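Local coordinates for protein peroxiredoxin (Clostridioides difficile, PDB 6TSB) that hydrolyses chitin through the family 18 glycoside hydrolase domain that makes up this chain, and probably reduces peroxides through a separate peroxiredoxin domain of the same spore-coat protein, at residues Ala39-Gly44 against Tyr201-Ser206; Tyr207-Gly212 against Tyr235-Met240; Tyr261-Leu264 against Ile268-Thr271; Glu274-Tyr279 against Gly284-Phe289. All blocks are in the same frame, centred on the assembly; numbering follows the deposited sequence.

Interaction 1. Residues Ala39-Gly44 against Tyr201-Ser206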
loop_
_atom_site.group_PDB
_atom_site.type_symbol
_atom_site.label_atom_id
_atom_site.label_comp_id
_atom_site.label_asym_id
_atom_site.label_seq_id
_atom_site.Cartn_x
_atom_site.Cartn_y
_atom_site.Cartn_z
ATOM N N ALA A 39 -15.985 -20.469 -6.481
ATOM C CA ALA A 39 -16.160 -20.879 -7.881
ATOM C C ALA A 39 -15.423 -19.914 -8.797
ATOM O O ALA A 39 -15.229 -18.761 -8.379
ATOM C CB ALA A 39 -17.629 -20.918 -8.206
ATOM N N GLU A 40 -15.061 -20.388 -10.002
ATOM C CA GLU A 40 -14.645 -19.528 -11.128
ATOM C C GLU A 40 -15.367 -19.930 -12.407
ATOM O O GLU A 40 -15.595 -21.136 -12.628
ATOM C CB GLU A 40 -13.141 -19.604 -11.378
ATOM C CG GLU A 40 -12.313 -19.370 -10.137
ATOM C CD GLU A 40 -10.810 -19.289 -10.370
ATOM O OE1 GLU A 40 -10.133 -20.345 -10.224
ATOM O OE2 GLU A 40 -10.327 -18.183 -10.692
ATOM N N TYR A 41 -15.715 -18.903 -13.178
ATOM C CA TYR A 41 -15.981 -18.947 -14.630
ATOM C C TYR A 41 -14.622 -19.213 -15.282
ATOM O O TYR A 41 -13.618 -18.563 -14.932
ATOM C CB TYR A 41 -16.692 -17.672 -15.138
ATOM C CG TYR A 41 -18.161 -17.593 -14.776
ATOM C CD1 TYR A 41 -18.578 -17.186 -13.514
ATOM C CD2 TYR A 41 -19.153 -17.987 -15.662
ATOM C CE1 TYR A 41 -19.920 -17.154 -13.156
ATOM C CE2 TYR A 41 -20.499 -17.944 -15.324
ATOM C CZ TYR A 41 -20.894 -17.514 -14.071
ATOM O OH TYR A 41 -22.212 -17.492 -13.721
ATOM N N VAL A 42 -14.608 -20.172 -16.203
ATOM C CA VAL A 42 -13.415 -20.572 -16.990
ATOM C C VAL A 42 -13.721 -20.287 -18.457
ATOM O O VAL A 42 -14.458 -21.088 -19.056
ATOM C CB VAL A 42 -13.130 -22.060 -16.745
ATOM C CG1 VAL A 42 -11.810 -22.447 -17.364
ATOM C CG2 VAL A 42 -13.172 -22.402 -15.273
ATOM N N LEU A 43 -13.265 -19.148 -18.974
ATOM C CA LEU A 43 -13.399 -18.747 -20.406
ATOM C C LEU A 43 -12.098 -19.033 -21.167
ATOM O O LEU A 43 -11.121 -18.267 -21.004
ATOM C CB LEU A 43 -13.720 -17.254 -20.472
ATOM C CG LEU A 43 -13.914 -16.694 -21.876
ATOM C CD1 LEU A 43 -15.071 -17.403 -22.582
ATOM C CD2 LEU A 43 -14.098 -15.174 -21.845
ATOM N N GLY A 44 -12.089 -20.064 -22.009
ATOM C CA GLY A 44 -10.906 -20.386 -22.827
ATOM C C GLY A 44 -10.181 -21.574 -22.239
ATOM O O GLY A 44 -10.856 -22.399 -21.546
ATOM N N TYR A 201 -28.511 -20.927 -7.069
ATOM C CA TYR A 201 -27.677 -19.733 -6.835
ATOM C C TYR A 201 -28.055 -18.639 -7.822
ATOM O O TYR A 201 -28.438 -18.950 -8.952
ATOM C CB TYR A 201 -26.192 -20.075 -6.983
ATOM C CG TYR A 201 -25.665 -21.020 -5.935
ATOM C CD1 TYR A 201 -25.442 -20.584 -4.638
ATOM C CD2 TYR A 201 -25.357 -22.336 -6.229
ATOM C CE1 TYR A 201 -24.984 -21.448 -3.651
ATOM C CE2 TYR A 201 -24.853 -23.204 -5.269
ATOM C CZ TYR A 201 -24.677 -22.755 -3.973
ATOM O OH TYR A 201 -24.171 -23.569 -3.016
ATOM N N PHE A 202 -27.923 -17.395 -7.387
ATOM C CA PHE A 202 -27.957 -16.190 -8.239
ATOM C C PHE A 202 -26.530 -15.671 -8.217
ATOM O O PHE A 202 -26.027 -15.424 -7.096
ATOM C CB PHE A 202 -28.947 -15.157 -7.704
ATOM C CG PHE A 202 -29.083 -13.951 -8.593
ATOM C CD1 PHE A 202 -28.162 -12.921 -8.540
ATOM C CD2 PHE A 202 -30.097 -13.874 -9.521
ATOM C CE1 PHE A 202 -28.269 -11.811 -9.367
ATOM C CE2 PHE A 202 -30.204 -12.762 -10.353
ATOM C CZ PHE A 202 -29.300 -11.735 -10.273
ATOM N N ASN A 203 -25.885 -15.660 -9.383
ATOM C CA ASN A 203 -24.462 -15.308 -9.571
ATOM C C ASN A 203 -24.437 -13.806 -9.825
ATOM O O ASN A 203 -24.604 -13.347 -11.011
ATOM C CB ASN A 203 -23.776 -16.135 -10.674
ATOM C CG ASN A 203 -23.730 -17.627 -10.382
ATOM O OD1 ASN A 203 -24.169 -18.077 -9.307
ATOM N ND2 ASN A 203 -23.248 -18.403 -11.352
ATOM N N LEU A 204 -24.270 -13.060 -8.734
ATOM C CA LEU A 204 -24.323 -11.588 -8.772
ATOM C C LEU A 204 -23.069 -11.097 -9.478
ATOM O O LEU A 204 -21.990 -11.194 -8.895
ATOM C CB LEU A 204 -24.469 -11.032 -7.347
ATOM C CG LEU A 204 -24.187 -9.536 -7.192
ATOM C CD1 LEU A 204 -25.029 -8.709 -8.134
ATOM C CD2 LEU A 204 -24.408 -9.096 -5.756
ATOM N N MET A 205 -23.241 -10.503 -10.643
ATOM C CA MET A 205 -22.141 -9.917 -11.452
ATOM C C MET A 205 -21.888 -8.487 -10.984
ATOM O O MET A 205 -22.254 -7.521 -11.677
ATOM C CB MET A 205 -22.461 -9.987 -12.942
ATOM C CG MET A 205 -22.480 -11.457 -13.408
ATOM S SD MET A 205 -22.672 -11.686 -15.186
ATOM C CE MET A 205 -24.131 -10.673 -15.497
ATOM N N SER A 206 -21.258 -8.400 -9.821
ATOM C CA SER A 206 -21.024 -7.151 -9.064
ATOM C C SER A 206 -19.743 -6.525 -9.585
ATOM O O SER A 206 -18.813 -6.400 -8.789
ATOM C CB SER A 206 -20.983 -7.447 -7.582
ATOM O OG SER A 206 -20.581 -8.785 -7.312
#

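Interaction 2. Residues Tyr207-Gly212 against Tyr235-Met240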
loop_
_atom_site.group_PDB
_atom_site.type_symbol
_atom_site.label_atom_id
_atom_site.label_comp_id
_atom_site.label_asym_id
_atom_site.label_seq_id
_atom_site.Cartn_x
_atom_site.Cartn_y
_atom_site.Cartn_z
ATOM N N TYR A 207 -19.699 -6.211 -10.888
ATOM C CA TYR A 207 -18.535 -5.604 -11.585
ATOM C C TYR A 207 -19.021 -4.966 -12.878
ATOM O O TYR A 207 -20.232 -4.926 -13.096
ATOM C CB TYR A 207 -17.413 -6.617 -11.822
ATOM C CG TYR A 207 -17.842 -7.956 -12.360
ATOM C CD1 TYR A 207 -18.111 -8.144 -13.711
ATOM C CD2 TYR A 207 -17.969 -9.049 -11.512
ATOM C CE1 TYR A 207 -18.493 -9.384 -14.203
ATOM C CE2 TYR A 207 -18.368 -10.283 -11.990
ATOM C CZ TYR A 207 -18.639 -10.448 -13.334
ATOM O OH TYR A 207 -19.056 -11.663 -13.770
ATOM N N ASP A 208 -18.107 -4.387 -13.646
ATOM C CA ASP A 208 -18.407 -3.664 -14.910
ATOM C C ASP A 208 -19.311 -2.451 -14.669
ATOM O O ASP A 208 -19.908 -1.987 -15.650
ATOM C CB ASP A 208 -19.036 -4.596 -15.947
ATOM C CG ASP A 208 -18.027 -5.452 -16.689
ATOM O OD1 ASP A 208 -16.864 -5.018 -16.810
ATOM O OD2 ASP A 208 -18.418 -6.549 -17.145
ATOM N N PHE A 209 -19.371 -1.890 -13.458
ATOM C CA PHE A 209 -20.211 -0.692 -13.176
ATOM C C PHE A 209 -19.941 0.396 -14.230
ATOM O O PHE A 209 -20.916 1.106 -14.580
ATOM C CB PHE A 209 -20.031 -0.199 -11.730
ATOM C CG PHE A 209 -20.382 -1.196 -10.637
ATOM C CD1 PHE A 209 -21.141 -2.329 -10.897
ATOM C CD2 PHE A 209 -19.939 -1.009 -9.342
ATOM C CE1 PHE A 209 -21.460 -3.225 -9.886
ATOM C CE2 PHE A 209 -20.243 -1.915 -8.332
ATOM C CZ PHE A 209 -21.011 -3.021 -8.603
ATOM N N THR A 210 -18.716 0.507 -14.774
ATOM C CA THR A 210 -18.318 1.599 -15.721
ATOM C C THR A 210 -18.255 1.153 -17.190
ATOM O O THR A 210 -17.830 1.977 -18.018
ATOM C CB THR A 210 -16.954 2.194 -15.361
ATOM O OG1 THR A 210 -16.026 1.114 -15.253
ATOM C CG2 THR A 210 -16.999 3.005 -14.087
ATOM N N ALA A 211 -18.690 -0.067 -17.508
ATOM C CA ALA A 211 -18.698 -0.659 -18.871
ATOM C C ALA A 211 -19.514 0.174 -19.880
ATOM O O ALA A 211 -19.254 0.030 -21.086
ATOM C CB ALA A 211 -19.216 -2.073 -18.794
ATOM N N GLY A 212 -20.465 1.003 -19.444
ATOM C CA GLY A 212 -21.278 1.841 -20.353
ATOM C C GLY A 212 -20.909 3.325 -20.349
ATOM O O GLY A 212 -21.624 4.086 -21.028
ATOM N N TYR A 235 -24.484 2.738 -8.112
ATOM C CA TYR A 235 -23.795 1.438 -8.330
ATOM C C TYR A 235 -22.798 1.161 -7.203
ATOM O O TYR A 235 -21.819 1.903 -7.025
ATOM C CB TYR A 235 -23.122 1.401 -9.703
ATOM C CG TYR A 235 -24.101 1.327 -10.845
ATOM C CD1 TYR A 235 -24.702 2.471 -11.349
ATOM C CD2 TYR A 235 -24.447 0.107 -11.402
ATOM C CE1 TYR A 235 -25.609 2.404 -12.392
ATOM C CE2 TYR A 235 -25.354 0.024 -12.443
ATOM C CZ TYR A 235 -25.940 1.176 -12.936
ATOM O OH TYR A 235 -26.838 1.091 -13.958
ATOM N N SER A 236 -23.046 0.069 -6.488
ATOM C CA SER A 236 -22.160 -0.495 -5.447
ATOM C C SER A 236 -22.510 -1.974 -5.205
ATOM O O SER A 236 -23.725 -2.346 -5.306
ATOM C CB SER A 236 -22.292 0.321 -4.187
ATOM O OG SER A 236 -23.149 -0.333 -3.269
ATOM N N VAL A 237 -21.532 -2.806 -4.846
ATOM C CA VAL A 237 -21.800 -4.256 -4.604
ATOM C C VAL A 237 -22.883 -4.365 -3.530
ATOM O O VAL A 237 -23.856 -5.086 -3.767
ATOM C CB VAL A 237 -20.544 -5.051 -4.203
ATOM C CG1 VAL A 237 -20.882 -6.467 -3.790
ATOM C CG2 VAL A 237 -19.480 -5.028 -5.303
ATOM N N ASP A 238 -22.713 -3.656 -2.409
ATOM C CA ASP A 238 -23.561 -3.761 -1.189
ATOM C C ASP A 238 -25.022 -3.464 -1.540
ATOM O O ASP A 238 -25.897 -4.206 -1.074
ATOM C CB ASP A 238 -23.070 -2.811 -0.085
ATOM C CG ASP A 238 -24.006 -2.603 1.103
ATOM O OD1 ASP A 238 -24.229 -3.563 1.911
ATOM O OD2 ASP A 238 -24.501 -1.485 1.213
ATOM N N ALA A 239 -25.273 -2.390 -2.280
ATOM C CA ALA A 239 -26.629 -2.006 -2.732
ATOM C C ALA A 239 -27.238 -3.104 -3.641
ATOM O O ALA A 239 -28.485 -3.242 -3.650
ATOM C CB ALA A 239 -26.572 -0.658 -3.417
ATOM N N MET A 240 -26.419 -3.863 -4.392
ATOM C CA MET A 240 -26.916 -4.943 -5.291
ATOM C C MET A 240 -27.287 -6.143 -4.447
ATOM O O MET A 240 -28.380 -6.720 -4.670
ATOM C CB MET A 240 -25.888 -5.353 -6.342
ATOM C CG MET A 240 -25.825 -4.350 -7.439
ATOM S SD MET A 240 -24.932 -4.970 -8.873
ATOM C CE MET A 240 -25.025 -3.482 -9.860
#

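Interaction 3. Residues Tyr261-Leu264 against Ile268-Thr271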
loop_
_atom_site.group_PDB
_atom_site.type_symbol
_atom_site.label_atom_id
_atom_site.label_comp_id
_atom_site.label_asym_id
_atom_site.label_seq_id
_atom_site.Cartn_x
_atom_site.Cartn_y
_atom_site.Cartn_z
ATOM N N TYR A 261 -9.956 -8.861 -13.630
ATOM C CA TYR A 261 -9.467 -7.900 -14.639
ATOM C C TYR A 261 -9.636 -6.507 -14.048
ATOM O O TYR A 261 -10.340 -6.396 -13.035
ATOM C CB TYR A 261 -10.254 -7.985 -15.949
ATOM C CG TYR A 261 -11.742 -7.753 -15.830
ATOM C CD1 TYR A 261 -12.588 -8.768 -15.423
ATOM C CD2 TYR A 261 -12.306 -6.531 -16.160
ATOM C CE1 TYR A 261 -13.954 -8.567 -15.308
ATOM C CE2 TYR A 261 -13.670 -6.318 -16.079
ATOM C CZ TYR A 261 -14.493 -7.341 -15.636
ATOM O OH TYR A 261 -15.839 -7.170 -15.527
ATOM N N GLY A 262 -8.996 -5.525 -14.679
ATOM C CA GLY A 262 -9.147 -4.085 -14.430
ATOM C C GLY A 262 -9.921 -3.448 -15.553
ATOM O O GLY A 262 -9.823 -3.960 -16.665
ATOM N N ARG A 263 -10.682 -2.390 -15.262
ATOM C CA ARG A 263 -11.418 -1.612 -16.287
ATOM C C ARG A 263 -11.207 -0.119 -16.032
ATOM O O ARG A 263 -11.048 0.252 -14.867
ATOM C CB ARG A 263 -12.905 -1.971 -16.273
ATOM C CG ARG A 263 -13.784 -1.037 -17.096
ATOM C CD ARG A 263 -15.266 -1.392 -17.116
ATOM N NE ARG A 263 -15.568 -2.703 -17.682
ATOM C CZ ARG A 263 -15.613 -2.986 -18.986
ATOM N NH1 ARG A 263 -15.370 -2.053 -19.894
ATOM N NH2 ARG A 263 -15.892 -4.214 -19.378
ATOM N N LEU A 264 -11.186 0.668 -17.114
ATOM C CA LEU A 264 -11.298 2.148 -17.139
ATOM C C LEU A 264 -12.344 2.505 -18.205
ATOM O O LEU A 264 -12.017 2.493 -19.416
ATOM C CB LEU A 264 -9.925 2.767 -17.430
ATOM C CG LEU A 264 -9.853 4.297 -17.407
ATOM C CD1 LEU A 264 -10.061 4.831 -15.998
ATOM C CD2 LEU A 264 -8.526 4.795 -17.976
ATOM N N ILE A 268 -11.301 0.439 -22.128
ATOM C CA ILE A 268 -10.059 -0.338 -21.845
ATOM C C ILE A 268 -10.321 -1.358 -20.722
ATOM O O ILE A 268 -10.972 -1.014 -19.723
ATOM C CB ILE A 268 -8.887 0.629 -21.558
ATOM C CG1 ILE A 268 -8.644 0.852 -20.067
ATOM C CG2 ILE A 268 -9.061 1.964 -22.274
ATOM C CD1 ILE A 268 -7.821 -0.233 -19.405
ATOM N N THR A 269 -9.847 -2.589 -20.897
ATOM C CA THR A 269 -9.804 -3.638 -19.851
ATOM C C THR A 269 -8.426 -4.293 -19.879
ATOM O O THR A 269 -7.785 -4.307 -20.939
ATOM C CB THR A 269 -10.894 -4.707 -20.022
ATOM O OG1 THR A 269 -10.615 -5.515 -21.167
ATOM C CG2 THR A 269 -12.281 -4.124 -20.157
ATOM N N ARG A 270 -7.991 -4.821 -18.744
ATOM C CA ARG A 270 -6.707 -5.542 -18.629
ATOM C C ARG A 270 -6.932 -6.728 -17.697
ATOM O O ARG A 270 -7.634 -6.562 -16.707
ATOM C CB ARG A 270 -5.614 -4.590 -18.135
ATOM C CG ARG A 270 -5.307 -3.422 -19.069
ATOM C CD ARG A 270 -4.659 -3.811 -20.390
ATOM N NE ARG A 270 -4.158 -2.661 -21.140
ATOM C CZ ARG A 270 -4.808 -2.010 -22.112
ATOM N NH1 ARG A 270 -6.031 -2.352 -22.486
ATOM N NH2 ARG A 270 -4.221 -0.988 -22.700
ATOM N N THR A 271 -6.376 -7.881 -18.035
ATOM C CA THR A 271 -6.356 -9.076 -17.170
ATOM C C THR A 271 -5.453 -8.787 -15.965
ATOM O O THR A 271 -4.512 -7.964 -16.102
ATOM C CB THR A 271 -5.860 -10.286 -17.963
ATOM O OG1 THR A 271 -4.500 -10.001 -18.305
ATOM C CG2 THR A 271 -6.707 -10.558 -19.193
#

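Interaction 4. Residues Glu274-Tyr279 against Gly284-Phe289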
loop_
_atom_site.group_PDB
_atom_site.type_symbol
_atom_site.label_atom_id
_atom_site.label_comp_id
_atom_site.label_asym_id
_atom_site.label_seq_id
_atom_site.Cartn_x
_atom_site.Cartn_y
_atom_site.Cartn_z
ATOM N N GLU A 274 -1.993 -8.985 -16.966
ATOM C CA GLU A 274 -1.527 -7.790 -17.732
ATOM C C GLU A 274 -1.245 -6.582 -16.800
ATOM O O GLU A 274 -0.447 -5.711 -17.183
ATOM C CB GLU A 274 -2.548 -7.414 -18.813
ATOM C CG GLU A 274 -2.534 -8.293 -20.063
ATOM C CD GLU A 274 -3.644 -7.962 -21.063
ATOM O OE1 GLU A 274 -4.754 -7.539 -20.628
ATOM O OE2 GLU A 274 -3.411 -8.106 -22.283
ATOM N N LEU A 275 -1.890 -6.482 -15.637
ATOM C CA LEU A 275 -1.575 -5.454 -14.608
ATOM C C LEU A 275 -0.286 -5.858 -13.864
ATOM O O LEU A 275 0.561 -4.982 -13.606
ATOM C CB LEU A 275 -2.772 -5.333 -13.650
ATOM C CG LEU A 275 -4.098 -4.847 -14.250
ATOM C CD1 LEU A 275 -5.209 -4.877 -13.211
ATOM C CD2 LEU A 275 -3.971 -3.451 -14.833
ATOM N N ARG A 276 -0.167 -7.146 -13.524
ATOM C CA ARG A 276 1.008 -7.805 -12.892
ATOM C C ARG A 276 2.276 -7.534 -13.713
ATOM O O ARG A 276 3.361 -7.661 -13.154
ATOM C CB ARG A 276 0.787 -9.324 -12.812
ATOM C CG ARG A 276 0.345 -9.845 -11.454
ATOM C CD ARG A 276 1.560 -10.272 -10.657
ATOM N NE ARG A 276 1.313 -10.386 -9.225
ATOM C CZ ARG A 276 2.233 -10.694 -8.307
ATOM N NH1 ARG A 276 3.492 -10.915 -8.653
ATOM N NH2 ARG A 276 1.886 -10.778 -7.036
ATOM N N ARG A 277 2.144 -7.245 -15.007
ATOM C CA ARG A 277 3.302 -7.131 -15.931
ATOM C C ARG A 277 3.551 -5.656 -16.269
ATOM O O ARG A 277 4.713 -5.253 -16.227
ATOM C CB ARG A 277 3.079 -7.988 -17.183
ATOM C CG ARG A 277 4.338 -8.677 -17.695
ATOM C CD ARG A 277 4.359 -8.875 -19.203
ATOM N NE ARG A 277 3.147 -9.525 -19.696
ATOM C CZ ARG A 277 2.288 -9.010 -20.583
ATOM N NH1 ARG A 277 2.493 -7.817 -21.118
ATOM N NH2 ARG A 277 1.215 -9.699 -20.937
ATOM N N ASP A 278 2.511 -4.874 -16.570
ATOM C CA ASP A 278 2.653 -3.513 -17.165
ATOM C C ASP A 278 2.154 -2.380 -16.245
ATOM O O ASP A 278 2.039 -1.247 -16.766
ATOM C CB ASP A 278 1.905 -3.437 -18.501
ATOM C CG ASP A 278 2.242 -4.588 -19.436
ATOM O OD1 ASP A 278 3.182 -5.357 -19.105
ATOM O OD2 ASP A 278 1.556 -4.715 -20.482
ATOM N N TYR A 279 1.849 -2.619 -14.959
ATOM C CA TYR A 279 1.128 -1.617 -14.121
ATOM C C TYR A 279 1.604 -1.552 -12.653
ATOM O O TYR A 279 1.656 -0.400 -12.201
ATOM C CB TYR A 279 -0.385 -1.834 -14.221
ATOM C CG TYR A 279 -0.984 -1.552 -15.579
ATOM C CD1 TYR A 279 -0.969 -2.508 -16.588
ATOM C CD2 TYR A 279 -1.596 -0.337 -15.856
ATOM C CE1 TYR A 279 -1.542 -2.270 -17.834
ATOM C CE2 TYR A 279 -2.174 -0.081 -17.094
ATOM C CZ TYR A 279 -2.141 -1.047 -18.093
ATOM O OH TYR A 279 -2.703 -0.794 -19.313
ATOM N N GLY A 284 10.116 -6.349 -10.489
ATOM C CA GLY A 284 9.839 -7.523 -9.633
ATOM C C GLY A 284 9.871 -7.209 -8.141
ATOM O O GLY A 284 9.524 -8.113 -7.342
ATOM N N TYR A 285 10.287 -5.991 -7.763
ATOM C CA TYR A 285 10.383 -5.520 -6.355
ATOM C C TYR A 285 8.969 -5.316 -5.811
ATOM O O TYR A 285 8.153 -4.568 -6.408
ATOM C CB TYR A 285 11.210 -4.236 -6.232
ATOM C CG TYR A 285 12.702 -4.448 -6.246
ATOM C CD1 TYR A 285 13.353 -4.971 -5.140
ATOM C CD2 TYR A 285 13.468 -4.130 -7.359
ATOM C CE1 TYR A 285 14.724 -5.174 -5.133
ATOM C CE2 TYR A 285 14.843 -4.321 -7.366
ATOM C CZ TYR A 285 15.471 -4.852 -6.251
ATOM O OH TYR A 285 16.818 -5.054 -6.236
ATOM N N GLU A 286 8.680 -5.985 -4.699
ATOM C CA GLU A 286 7.337 -5.967 -4.074
ATOM C C GLU A 286 7.401 -5.099 -2.812
ATOM O O GLU A 286 8.356 -5.258 -2.021
ATOM C CB GLU A 286 6.887 -7.410 -3.830
ATOM C CG GLU A 286 5.395 -7.617 -4.027
ATOM C CD GLU A 286 4.998 -8.869 -4.787
ATOM O OE1 GLU A 286 5.885 -9.542 -5.360
ATOM O OE2 GLU A 286 3.792 -9.156 -4.815
ATOM N N TYR A 287 6.428 -4.199 -2.661
ATOM C CA TYR A 287 6.256 -3.287 -1.503
ATOM C C TYR A 287 5.628 -4.068 -0.340
ATOM O O TYR A 287 4.568 -4.702 -0.543
ATOM C CB TYR A 287 5.404 -2.092 -1.927
ATOM C CG TYR A 287 5.139 -1.090 -0.839
ATOM C CD1 TYR A 287 4.144 -1.312 0.102
ATOM C CD2 TYR A 287 5.871 0.085 -0.750
ATOM C CE1 TYR A 287 3.868 -0.380 1.091
ATOM C CE2 TYR A 287 5.622 1.019 0.247
ATOM C CZ TYR A 287 4.615 0.788 1.172
ATOM O OH TYR A 287 4.343 1.695 2.159
ATOM N N ARG A 288 6.281 -4.042 0.831
ATOM C CA ARG A 288 5.812 -4.661 2.104
ATOM C C ARG A 288 5.847 -3.611 3.226
ATOM O O ARG A 288 6.565 -2.585 3.085
ATOM C CB ARG A 288 6.687 -5.862 2.480
ATOM C CG ARG A 288 6.678 -7.006 1.477
ATOM C CD ARG A 288 5.441 -7.868 1.616
ATOM N NE ARG A 288 5.249 -8.718 0.447
ATOM C CZ ARG A 288 5.663 -9.978 0.328
ATOM N NH1 ARG A 288 6.314 -10.575 1.315
ATOM N NH2 ARG A 288 5.427 -10.636 -0.795
ATOM N N PHE A 289 5.103 -3.848 4.306
ATOM C CA PHE A 289 5.000 -2.935 5.480
ATOM C C PHE A 289 5.017 -3.740 6.796
ATOM O O PHE A 289 4.237 -4.723 6.999
ATOM C CB PHE A 289 3.787 -1.994 5.369
ATOM C CG PHE A 289 3.961 -0.702 6.123
ATOM C CD1 PHE A 289 3.748 -0.652 7.490
ATOM C CD2 PHE A 289 4.404 0.440 5.479
ATOM C CE1 PHE A 289 3.943 0.525 8.191
ATOM C CE2 PHE A 289 4.609 1.620 6.177
ATOM C CZ PHE A 289 4.379 1.660 7.533
#

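Interaction 1. Residues Ala39-Gly44 against Tyr201-Ser206
Asn203 reaches across the inside of the barrel to Tyr41, and one polar bond carries almost the whole contact. Asn203 ND2 donates to Tyr41 OH over 2.7 Å, nearly straight at 172°, with the hydroxyl oxygen lying in the plane of the amide. The torsions explain the reach. Asn203 chi2 is -3°, which folds OD1 back beside CA and turns ND2 outward to the phenol, while Tyr41 keeps CG beside its own backbone N and sends the ring across from strand 37-43. Ring and amide planes stand almost perpendicular, 84° apart.

Van der Waals contact is slight and gathers round the same oxygen: Tyr41 OH lies 3.7 Å from Asn203 CB, and ND2 approaches Tyr41 CZ at a similar distance. No backbone bonds join the two segments, because strands 37-43 and 201-204 are not neighbours in the parallel sheet of the TIM barrel. The edge of strand 37-43 not paired with strand 56-64 continues in parallel with a strand of the second subunit, whose Phe330 also meets the Tyr41 ring.

Tyr41 OH has a second partner, Asp135 OD2, and Asp135 falls within the DxxDxDxE signature of GH18 chitinases. A hydroxyl that accepts from an amide N-H keeps its own proton for another partner, so Asn203 probably acts as a second-shell residue, fixing the hydroxyl that faces Asp135.

Interaction 2. Residues Tyr207-Gly212 against Tyr235-Met240
The ring of Phe209 is the bump here, and Tyr235, Ser236, Val237 and Met240 form the hollow that receives it. Over one face lies Tyr235 CB, 4.3 Å from the ring centroid and 27° off its normal, a CH-pi contact. The Tyr235 ring meets it obliquely, its plane turned 45° from that of Phe209. At the far end of the phenylalanine the edge meets the start of the helix: CZ sits 3.8 Å from Val237 N, near the ring plane, and 4.2 Å from the methyl Val237 CG2. Ser236 adds its backbone, with CA 3.7 Å from Phe209 CE2.

This hollow is the N-terminus of helix 237-246, the helix that follows strand 201-204 in the barrel. Ser236 is its N-cap, OG accepting from Ala239 N at 3.1 Å, so its hydroxyl is turned to the helix and its backbone to the phenylalanine. The bump comes from a type I turn, Asp208 to Ala211, just after the barrel strand, and chi1 of -60° points the ring from it toward the helix.

Met240 closes another flank. Its chain, extended beyond CG, arrives from the direction opposite to Phe209 and sets CE 3.6 Å from Phe209 CE1, with SD in an oblique Met-aromatic contact. A long, flexible thioether suits this place, bridging from one turn further along the helix to a flat, rigid ring.

Interaction 3. Residues Tyr261-Leu264 against Ile268-Thr271
Arg263 and Thr269 lie side by side on one face of a short antiparallel hairpin, pointing the same way. The methyl Thr269 CG2 rests 3.5 Å above the guanidinium plane of Arg263, toward its rim. That overlap depends on the bend at chi3 of Arg263 (-61°), which folds the head back over its neighbour, and on Thr269 placing OG1 between its backbone N and carbonyl carbon, which turns the methyl to the arginine.

On the other face Leu264 and Ile268 meet close to the backbone, Leu264 CB against Ile268 CG1 at 3.5 Å, and further along Ile268 CD1 sits over the rim of one face of the Arg270 guanidinium, on the same strand. Arg270 curls back to its own strand: NH1 donates to Thr269 O at 3.0 Å. Gly262, paired with Arg270, adds only backbone to this face.

The main chains hold these orientations in register. Gly262 and Arg270 form a hydrogen-bonded pair, Gly262 N to Arg270 O at 2.7 Å and Arg270 N to Gly262 O at 2.9 Å, whereas next to the turn Leu264 N bonds to Ile268 O and the return bond is weak.

Arg263 also forms a salt bridge from NE to Asp208, which takes a hydrogen bond from Tyr261 OH as well. A threonine methyl over one face of the guanidinium does not block its N-H groups from such acceptors, so apolar packing and charge pairing can act on one side chain together.

Interaction 4. Residues Glu274-Tyr279 against Gly284-Phe289
The loop joining helix 272-278 to strand 286-290, the first strand of a small antiparallel sheet, is spanned by a salt bridge between Arg276 and Glu286. Arg276 NH2 lies 3.3 Å from Glu286 OE2, but the N-H points poorly, at 123°, so the hydrogen bond within the pair is weak. The two chains meet at about a right angle, and guanidinium and carboxylate are turned 66° apart, which rules out a two-toothed, coplanar grip. Both side chains are bent at chi2, and these bends bring the charged ends together although neither CB faces the other segment.

Long, flexible, oppositely charged residues suit such a partly exposed surface position, where solvent would compete for the charges. Arg276 NE has a further weak bond to Tyr272 OH, while Glu286 is held through its backbone to Val299 on the neighbouring strand 295-300. Around the pair, Tyr279 and Tyr285 each meet the other's counterpart in the second subunit.

Those reciprocal ring contacts, with the strand that the second subunit lends to the barrel edge, are consistent with a domain-swapped dimer whose hinge is this helix-to-strand connection.

In the fold
Interactions 1 and 2 are buried in the TIM-barrel body, interaction 3 is partly buried, and interaction 4 lies at the surface about 26 Å, centre to centre, from both 1 and 2. Chemistry follows place: a straight polar bond inside the barrel, apolar packing at a helix start, backbone pairing in the hairpin, and a loose ion pair at the periphery. Strand 201-204 leads into the turn of interaction 2, and Leu204 and Ser206 pack on Met240 and Val237. Asp208 ties that turn to interaction 3, where strand 268-271 runs directly into the helix of interaction 4. All four touch the second subunit.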